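Local structure of CobC (Shigella flexneri 2a, 6NRU) at residues 53-56 with 61-64; 77-82 with 135-140; 129-134 with 156-161. The protein probably removes the phosphate from adenosylcobalamin 5'-phosphate and alpha-ribazole 5'-phosphate in the assembly of the nucleotide loop of vitamin B12. All coordinates share one frame; numbering follows the deposited sequence.

Two faces of the central sheet of a histidine phosphatase are sampled here. Contact 1 is buried: it seats helix 59-69 against strand 52-55 near the active-site residues. Contact 3, also buried, packs helices 124-136 and 153-163 together on the other face, where the side chain of L54, from strand 52-55, packs on F134. Contact 2 is only partly buried and ties the segment following edge strand 76-78 to the end of helix 124-136, which it shares with contact 3. Strands 52-55 and 76-78 are sheet neighbours, so contacts 1 and 2 join there through backbone bonds. Chemistry follows place: sulfur and methyl packing in contact 1, purely apolar packing in contact 3, a salt bridge in contact 2.

Contact 1. Residues 53-56 with 61-64; sequences VLCS and AQHT
S56 OG, with A61 CB resting 3.3 Å from it, is a gripped polar atom: it is hydrogen-bonded to H152 NE2 and weakly to the backbone N of L58. The contact belongs to a beta-alpha-beta unit of the histidine phosphatase fold, in which strand 52-55 leads through a short loop into helix 59-69 and then into the parallel neighbouring strand 76-78. C55, near the strand's end, supplies the main link. Its SG stands anti to the backbone N (chi1 -175°), which carries the sulfur across to the first turn of the helix. There it lies over the face of the A61-Q62 peptide, with SG 3.6 Å from A61 O and 3.7 Å from Q62 N, while its flank meets A61 CB at 3.9 Å. I78, V150 and A65 pack on the C55 side chain, so the sulfur is enclosed between helix and sheet.

The A61 methyl touches both the sulfur and the serine hydroxyl, about at right angles. The A61 side chain is about 5 Å from that of H11, and that of S56 about 6 Å from that of E84, the probable phosphohistidine and proton donor/acceptor, so the seam probably lies beside the catalytic centre. Q62 closes the outer side: its CG touches C55 SG at 3.7 Å and S56 O at 3.5 Å, and its extended chain ends with NE2 in a weak hydrogen bond to E57 O.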
loop_
_atom_site.group_PDB
_atom_site.type_symbol
_atom_site.label_atom_id
_atom_site.label_comp_id
_atom_site.label_asym_id
_atom_site.label_seq_id
_atom_site.Cartn_x
_atom_site.Cartn_y
_atom_site.Cartn_z
ATOM N N VAL A 53 -6.075 -13.111 2.061
ATOM C CA VAL A 53 -5.688 -11.776 2.501
ATOM C C VAL A 53 -4.167 -11.711 2.515
ATOM O O VAL A 53 -3.514 -12.525 3.177
ATOM C CB VAL A 53 -6.253 -11.425 3.887
ATOM C CG1 VAL A 53 -5.749 -10.058 4.323
ATOM C CG2 VAL A 53 -7.776 -11.454 3.869
ATOM N N LEU A 54 -3.608 -10.756 1.781
ATOM C CA LEU A 54 -2.176 -10.491 1.778
ATOM C C LEU A 54 -1.944 -9.116 2.383
ATOM O O LEU A 54 -2.569 -8.135 1.963
ATOM C CB LEU A 54 -1.605 -10.557 0.361
ATOM C CG LEU A 54 -2.031 -11.758 -0.486
ATOM C CD1 LEU A 54 -1.462 -11.653 -1.891
ATOM C CD2 LEU A 54 -1.599 -13.059 0.170
ATOM N N CYS A 55 -1.055 -9.044 3.365
ATOM C CA CYS A 55 -0.878 -7.841 4.161
ATOM C C CYS A 55 0.604 -7.538 4.323
ATOM O O CYS A 55 1.445 -8.442 4.320
ATOM C CB CYS A 55 -1.544 -8.001 5.535
ATOM S SG CYS A 55 -1.519 -6.540 6.577
ATOM N N SER A 56 0.919 -6.255 4.455
ATOM C CA SER A 56 2.293 -5.869 4.730
ATOM C C SER A 56 2.647 -6.186 6.180
ATOM O O SER A 56 1.776 -6.398 7.028
ATOM C CB SER A 56 2.504 -4.384 4.439
ATOM O OG SER A 56 2.433 -3.614 5.624
ATOM N N ALA A 61 -0.756 -1.566 8.814
ATOM C CA ALA A 61 -1.490 -2.328 7.812
ATOM C C ALA A 61 -2.204 -3.518 8.438
ATOM O O ALA A 61 -3.340 -3.830 8.067
ATOM C CB ALA A 61 -0.541 -2.792 6.709
ATOM N N GLN A 62 -1.556 -4.184 9.396
ATOM C CA GLN A 62 -2.187 -5.315 10.065
ATOM C C GLN A 62 -3.323 -4.858 10.972
ATOM O O GLN A 62 -4.360 -5.525 11.056
ATOM C CB GLN A 62 -1.144 -6.103 10.855
ATOM C CG GLN A 62 -0.031 -6.658 9.987
ATOM C CD GLN A 62 0.879 -7.598 10.737
ATOM O OE1 GLN A 62 0.516 -8.742 11.009
ATOM N NE2 GLN A 62 2.073 -7.124 11.075
ATOM N N HIS A 63 -3.144 -3.726 11.660
ATOM C CA HIS A 63 -4.240 -3.147 12.430
ATOM C C HIS A 63 -5.438 -2.867 11.536
ATOM O O HIS A 63 -6.586 -3.107 11.925
ATOM C CB HIS A 63 -3.774 -1.866 13.125
ATOM C CG HIS A 63 -4.747 -1.325 14.129
ATOM N ND1 HIS A 63 -4.456 -0.245 14.934
ATOM C CD2 HIS A 63 -6.001 -1.714 14.460
ATOM C CE1 HIS A 63 -5.491 0.011 15.716
ATOM N NE2 HIS A 63 -6.443 -0.865 15.446
ATOM N N THR A 64 -5.188 -2.367 10.325
ATOM C CA THR A 64 -6.272 -2.137 9.379
ATOM C C THR A 64 -6.911 -3.453 8.951
ATOM O O THR A 64 -8.140 -3.587 8.954
ATOM C CB THR A 64 -5.748 -1.364 8.168
ATOM O OG1 THR A 64 -5.471 -0.009 8.551
ATOM C CG2 THR A 64 -6.771 -1.370 7.037
#

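Contact 2. Residues 77-82 with 135-140; sequences HIIPEL and IARLSE
E81 and R137 meet with their side chains crossing at about a right angle, and the pair carries nearly all of the contact. The carboxylate and guanidinium planes are turned 68° apart, so this is not the flat, paired arrangement in which both groups share one plane. Each carboxylate oxygen nevertheless has its own nearest nitrogen: E81 OE2 makes a salt bridge to R137 NH2 at 3.1 Å, and E81 OE1 lies 3.3 Å from R137 NH1. OE2 approaches the guanidinium obliquely.

The two chains arrive in different shapes. R137, near the end of helix 124-136, is extended from CG to NE and spans the gap to the other segment, whereas E81 folds at its second torsion (chi2 75°) and bends its carboxylate round to the arginine. I79 adds a loose van der Waals contact, its CG2 methyl 4.4 Å from R137 NH1, again oblique to the guanidinium.

On the glutamate's side, the chain makes a 3-10 turn at 80-82 after strand 76-78, the outermost parallel strand of the sheet, and L82 N bonds to I79 O at 3.1 Å. Inward of the ion pair, F134 touches the side chains of I79, E81 and L82. The contact joins the exit of an edge strand to the end of a helix; the side chain of E81 is about 11 Å from that of E84, the probable proton donor/acceptor.

With the planes so strongly twisted and no hydrogen bond in the pair, the attraction is probably mainly electrostatic, depending more on charge than on precise alignment.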
loop_
_atom_site.group_PDB
_atom_site.type_symbol
_atom_site.label_atom_id
_atom_site.label_comp_id
_atom_site.label_asym_id
_atom_site.label_seq_id
_atom_site.Cartn_x
_atom_site.Cartn_y
_atom_site.Cartn_z
ATOM N N HIS A 77 -1.809 -13.775 4.881
ATOM C CA HIS A 77 -0.390 -13.899 4.584
ATOM C C HIS A 77 0.283 -12.555 4.813
ATOM O O HIS A 77 -0.209 -11.521 4.354
ATOM C CB HIS A 77 -0.158 -14.352 3.143
ATOM C CG HIS A 77 -0.710 -15.706 2.825
ATOM N ND1 HIS A 77 -0.150 -16.527 1.870
ATOM C CD2 HIS A 77 -1.777 -16.379 3.320
ATOM C CE1 HIS A 77 -0.843 -17.650 1.796
ATOM N NE2 HIS A 77 -1.836 -17.585 2.666
ATOM N N ILE A 78 1.407 -12.569 5.518
ATOM C CA ILE A 78 2.204 -11.370 5.744
ATOM C C ILE A 78 3.316 -11.363 4.704
ATOM O O ILE A 78 4.258 -12.159 4.780
ATOM C CB ILE A 78 2.767 -11.323 7.169
ATOM C CG1 ILE A 78 1.634 -11.436 8.187
ATOM C CG2 ILE A 78 3.522 -10.034 7.391
ATOM C CD1 ILE A 78 0.659 -10.282 8.132
ATOM N N ILE A 79 3.207 -10.470 3.725
ATOM C CA ILE A 79 4.143 -10.404 2.606
ATOM C C ILE A 79 5.083 -9.228 2.850
ATOM O O ILE A 79 4.624 -8.073 2.865
ATOM C CB ILE A 79 3.405 -10.262 1.267
ATOM C CG1 ILE A 79 2.356 -11.364 1.125
ATOM C CG2 ILE A 79 4.382 -10.308 0.105
ATOM C CD1 ILE A 79 2.931 -12.762 1.190
ATOM N N PRO A 80 6.386 -9.460 3.050
ATOM C CA PRO A 80 7.311 -8.333 3.242
ATOM C C PRO A 80 7.480 -7.477 2.001
ATOM O O PRO A 80 7.896 -6.317 2.123
ATOM C CB PRO A 80 8.635 -9.016 3.624
ATOM C CG PRO A 80 8.283 -10.449 3.918
ATOM C CD PRO A 80 7.080 -10.757 3.095
ATOM N N GLU A 81 7.182 -8.012 0.815
ATOM C CA GLU A 81 7.227 -7.215 -0.404
ATOM C C GLU A 81 6.191 -6.103 -0.392
ATOM O O GLU A 81 6.390 -5.083 -1.060
ATOM C CB GLU A 81 7.021 -8.110 -1.629
ATOM C CG GLU A 81 8.258 -8.892 -2.061
ATOM C CD GLU A 81 8.565 -10.068 -1.149
ATOM O OE1 GLU A 81 7.702 -10.417 -0.314
ATOM O OE2 GLU A 81 9.672 -10.638 -1.262
ATOM N N LEU A 82 5.101 -6.273 0.357
ATOM C CA LEU A 82 4.055 -5.265 0.472
ATOM C C LEU A 82 4.404 -4.153 1.451
ATOM O O LEU A 82 3.588 -3.244 1.645
ATOM C CB LEU A 82 2.736 -5.923 0.896
ATOM C CG LEU A 82 2.067 -6.835 -0.135
ATOM C CD1 LEU A 82 0.874 -7.565 0.461
ATOM C CD2 LEU A 82 1.650 -6.041 -1.362
ATOM N N ILE A 135 4.550 -9.074 -7.954
ATOM C CA ILE A 135 3.753 -9.278 -9.159
ATOM C C ILE A 135 4.066 -10.634 -9.781
ATOM O O ILE A 135 3.158 -11.376 -10.176
ATOM C CB ILE A 135 3.991 -8.128 -10.156
ATOM C CG1 ILE A 135 3.372 -6.831 -9.635
ATOM C CG2 ILE A 135 3.419 -8.465 -11.523
ATOM C CD1 ILE A 135 3.580 -5.657 -10.554
ATOM N N ALA A 136 5.352 -10.985 -9.861
ATOM C CA ALA A 136 5.743 -12.273 -10.426
ATOM C C ALA A 136 5.267 -13.445 -9.581
ATOM O O ALA A 136 5.213 -14.573 -10.085
ATOM C CB ALA A 136 7.260 -12.340 -10.591
ATOM N N ARG A 137 4.921 -13.205 -8.317
ATOM C CA ARG A 137 4.447 -14.243 -7.414
ATOM C C ARG A 137 2.948 -14.488 -7.507
ATOM O O ARG A 137 2.447 -15.412 -6.860
ATOM C CB ARG A 137 4.799 -13.885 -5.968
ATOM C CG ARG A 137 6.224 -14.208 -5.568
ATOM C CD ARG A 137 6.338 -14.299 -4.061
ATOM N NE ARG A 137 7.714 -14.159 -3.595
ATOM C CZ ARG A 137 8.047 -13.740 -2.378
ATOM N NH1 ARG A 137 7.099 -13.417 -1.506
ATOM N NH2 ARG A 137 9.323 -13.641 -2.032
ATOM N N LEU A 138 2.220 -13.684 -8.286
ATOM C CA LEU A 138 0.765 -13.796 -8.308
ATOM C C LEU A 138 0.306 -15.115 -8.913
ATOM O O LEU A 138 -0.765 -15.618 -8.557
ATOM C CB LEU A 138 0.165 -12.620 -9.079
ATOM C CG LEU A 138 0.248 -11.265 -8.377
ATOM C CD1 LEU A 138 -0.295 -10.174 -9.274
ATOM C CD2 LEU A 138 -0.502 -11.291 -7.053
ATOM N N SER A 139 1.101 -15.688 -9.821
ATOM C CA SER A 139 0.765 -16.990 -10.388
ATOM C C SER A 139 0.670 -18.056 -9.309
ATOM O O SER A 139 -0.058 -19.040 -9.467
ATOM C CB SER A 139 1.810 -17.385 -11.429
ATOM O OG SER A 139 3.117 -17.279 -10.889
ATOM N N GLU A 140 1.401 -17.874 -8.210
ATOM C CA GLU A 140 1.336 -18.805 -7.095
ATOM C C GLU A 140 -0.016 -18.766 -6.388
ATOM O O GLU A 140 -0.382 -19.737 -5.721
ATOM C CB GLU A 140 2.506 -18.507 -6.150
ATOM C CG GLU A 140 2.247 -18.610 -4.663
ATOM C CD GLU A 140 3.366 -17.977 -3.850
ATOM O OE1 GLU A 140 4.433 -17.680 -4.433
ATOM O OE2 GLU A 140 3.190 -17.794 -2.628
#

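Contact 3. Residues 129-134 with 156-161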
loop_
_atom_site.group_PDB
_atom_site.type_symbol
_atom_site.label_atom_id
_atom_site.label_comp_id
_atom_site.label_asym_id
_atom_site.label_seq_id
_atom_site.Cartn_x
_atom_site.Cartn_y
_atom_site.Cartn_z
ATOM N N GLN A 129 11.624 -3.002 -7.326
ATOM C CA GLN A 129 11.941 -4.394 -7.624
ATOM C C GLN A 129 11.237 -5.341 -6.663
ATOM O O GLN A 129 10.875 -6.457 -7.048
ATOM C CB GLN A 129 13.451 -4.622 -7.575
ATOM C CG GLN A 129 14.209 -4.098 -8.781
ATOM C CD GLN A 129 15.670 -3.809 -8.464
ATOM O OE1 GLN A 129 16.131 -4.033 -7.342
ATOM N NE2 GLN A 129 16.404 -3.307 -9.453
ATOM N N ARG A 130 11.046 -4.918 -5.410
ATOM C CA ARG A 130 10.273 -5.710 -4.459
ATOM C C ARG A 130 8.852 -5.918 -4.959
ATOM O O ARG A 130 8.316 -7.031 -4.905
ATOM C CB ARG A 130 10.249 -5.013 -3.100
ATOM C CG ARG A 130 11.123 -5.628 -2.034
ATOM C CD ARG A 130 11.123 -4.715 -0.828
ATOM N NE ARG A 130 9.797 -4.138 -0.625
ATOM C CZ ARG A 130 9.556 -3.015 0.043
ATOM N NH1 ARG A 130 10.554 -2.326 0.579
ATOM N NH2 ARG A 130 8.311 -2.578 0.173
ATOM N N VAL A 131 8.221 -4.843 -5.436
ATOM C CA VAL A 131 6.859 -4.935 -5.949
ATOM C C VAL A 131 6.820 -5.781 -7.216
ATOM O O VAL A 131 5.867 -6.533 -7.450
ATOM C CB VAL A 131 6.292 -3.522 -6.180
ATOM C CG1 VAL A 131 4.962 -3.582 -6.914
ATOM C CG2 VAL A 131 6.148 -2.794 -4.849
ATOM N N GLU A 132 7.859 -5.683 -8.045
ATOM C CA GLU A 132 7.936 -6.526 -9.232
ATOM C C GLU A 132 7.988 -8.003 -8.858
ATOM O O GLU A 132 7.365 -8.840 -9.520
ATOM C CB GLU A 132 9.152 -6.133 -10.069
ATOM C CG GLU A 132 8.879 -5.004 -11.042
ATOM C CD GLU A 132 8.193 -5.488 -12.306
ATOM O OE1 GLU A 132 8.902 -5.932 -13.237
ATOM O OE2 GLU A 132 6.946 -5.435 -12.367
ATOM N N ARG A 133 8.725 -8.344 -7.797
ATOM C CA ARG A 133 8.767 -9.732 -7.350
ATOM C C ARG A 133 7.406 -10.186 -6.844
ATOM O O ARG A 133 7.003 -11.332 -7.071
ATOM C CB ARG A 133 9.827 -9.909 -6.262
ATOM C CG ARG A 133 11.239 -9.592 -6.720
ATOM C CD ARG A 133 12.256 -10.548 -6.119
ATOM N NE ARG A 133 13.559 -10.419 -6.764
ATOM C CZ ARG A 133 14.027 -11.266 -7.674
ATOM N NH1 ARG A 133 13.299 -12.309 -8.048
ATOM N NH2 ARG A 133 15.224 -11.071 -8.209
ATOM N N PHE A 134 6.685 -9.299 -6.157
ATOM C CA PHE A 134 5.338 -9.637 -5.717
ATOM C C PHE A 134 4.425 -9.892 -6.906
ATOM O O PHE A 134 3.613 -10.824 -6.888
ATOM C CB PHE A 134 4.775 -8.523 -4.839
ATOM C CG PHE A 134 3.346 -8.735 -4.447
ATOM C CD1 PHE A 134 3.019 -9.620 -3.431
ATOM C CD2 PHE A 134 2.326 -8.059 -5.094
ATOM C CE1 PHE A 134 1.703 -9.825 -3.066
ATOM C CE2 PHE A 134 1.007 -8.258 -4.736
ATOM C CZ PHE A 134 0.695 -9.141 -3.719
ATOM N N LEU A 156 0.739 0.194 -3.445
ATOM C CA LEU A 156 -0.478 -0.083 -4.200
ATOM C C LEU A 156 -0.544 0.745 -5.476
ATOM O O LEU A 156 -0.982 0.248 -6.520
ATOM C CB LEU A 156 -1.702 0.169 -3.320
ATOM C CG LEU A 156 -1.819 -0.735 -2.089
ATOM C CD1 LEU A 156 -2.988 -0.314 -1.220
ATOM C CD2 LEU A 156 -1.964 -2.180 -2.513
ATOM N N SER A 157 -0.114 2.009 -5.415
ATOM C CA SER A 157 -0.109 2.842 -6.615
ATOM C C SER A 157 0.849 2.291 -7.659
ATOM O O SER A 157 0.537 2.281 -8.856
ATOM C CB SER A 157 0.268 4.275 -6.259
ATOM O OG SER A 157 1.639 4.356 -5.929
ATOM N N LEU A 158 2.026 1.834 -7.223
ATOM C CA LEU A 158 2.976 1.228 -8.150
ATOM C C LEU A 158 2.497 -0.136 -8.625
ATOM O O LEU A 158 2.791 -0.537 -9.758
ATOM C CB LEU A 158 4.348 1.113 -7.493
ATOM C CG LEU A 158 5.442 0.476 -8.348
ATOM C CD1 LEU A 158 5.598 1.243 -9.644
ATOM C CD2 LEU A 158 6.751 0.429 -7.584
ATOM N N LEU A 159 1.765 -0.863 -7.779
ATOM C CA LEU A 159 1.193 -2.133 -8.210
ATOM C C LEU A 159 0.231 -1.921 -9.368
ATOM O O LEU A 159 0.292 -2.629 -10.379
ATOM C CB LEU A 159 0.488 -2.819 -7.039
ATOM C CG LEU A 159 -0.119 -4.189 -7.342
ATOM C CD1 LEU A 159 0.965 -5.243 -7.429
ATOM C CD2 LEU A 159 -1.148 -4.567 -6.294
ATOM N N ILE A 160 -0.660 -0.936 -9.241
ATOM C CA ILE A 160 -1.584 -0.622 -10.326
ATOM C C ILE A 160 -0.813 -0.292 -11.597
ATOM O O ILE A 160 -1.083 -0.846 -12.667
ATOM C CB ILE A 160 -2.518 0.533 -9.925
ATOM C CG1 ILE A 160 -3.383 0.139 -8.728
ATOM C CG2 ILE A 160 -3.397 0.936 -11.100
ATOM C CD1 ILE A 160 -4.215 1.279 -8.182
ATOM N N ALA A 161 0.176 0.602 -11.487
ATOM C CA ALA A 161 0.889 1.076 -12.670
ATOM C C ALA A 161 1.614 -0.057 -13.384
ATOM O O ALA A 161 1.564 -0.154 -14.615
ATOM C CB ALA A 161 1.874 2.181 -12.285
#
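This is a buried, wholly apolar helix-helix contact, packing helix 124-136 against helix 153-163 on one face of the central sheet of the histidine phosphatase fold. The local axes come within 10.1 Å of each other and cross at -59°, so the helices diverge from the point where V131 and L159 have the closest CA atoms.

V131 fills that point. Its CB lies 4.2 Å from CD2 of L158, while its CG1 branch reaches the backbone of the opposing helix, 4.2 Å from L159 CA, and also brushes L159 CD1 at 4.4 Å. One valine thus sits against two successive leucines, touching each with a different part of its side chain.

One turn along, F134 meets L159 by its edge. L159 CD1 lies near the plane of the ring, 3.9 Å from F134 CD2 and 4.0 Å from F134 CE2, rather than above a face. F134 has CG anti to the backbone N (chi1 175°), which swings the ring off its helix toward the sheet, where it touches I149.

Other neighbours extend the layer. L159 also packs on L8 of strand 5-10, and L158 on F124, F127 and S128 farther back along helix 124-136. The side chain of V131 is about 9 Å from that of E84, the probable proton donor/acceptor.

With only carbon atoms meeting, aliphatic groups and a ring edge, the association probably rests on dispersion and the exclusion of water, and its specificity probably comes from shape rather than from directed bonds.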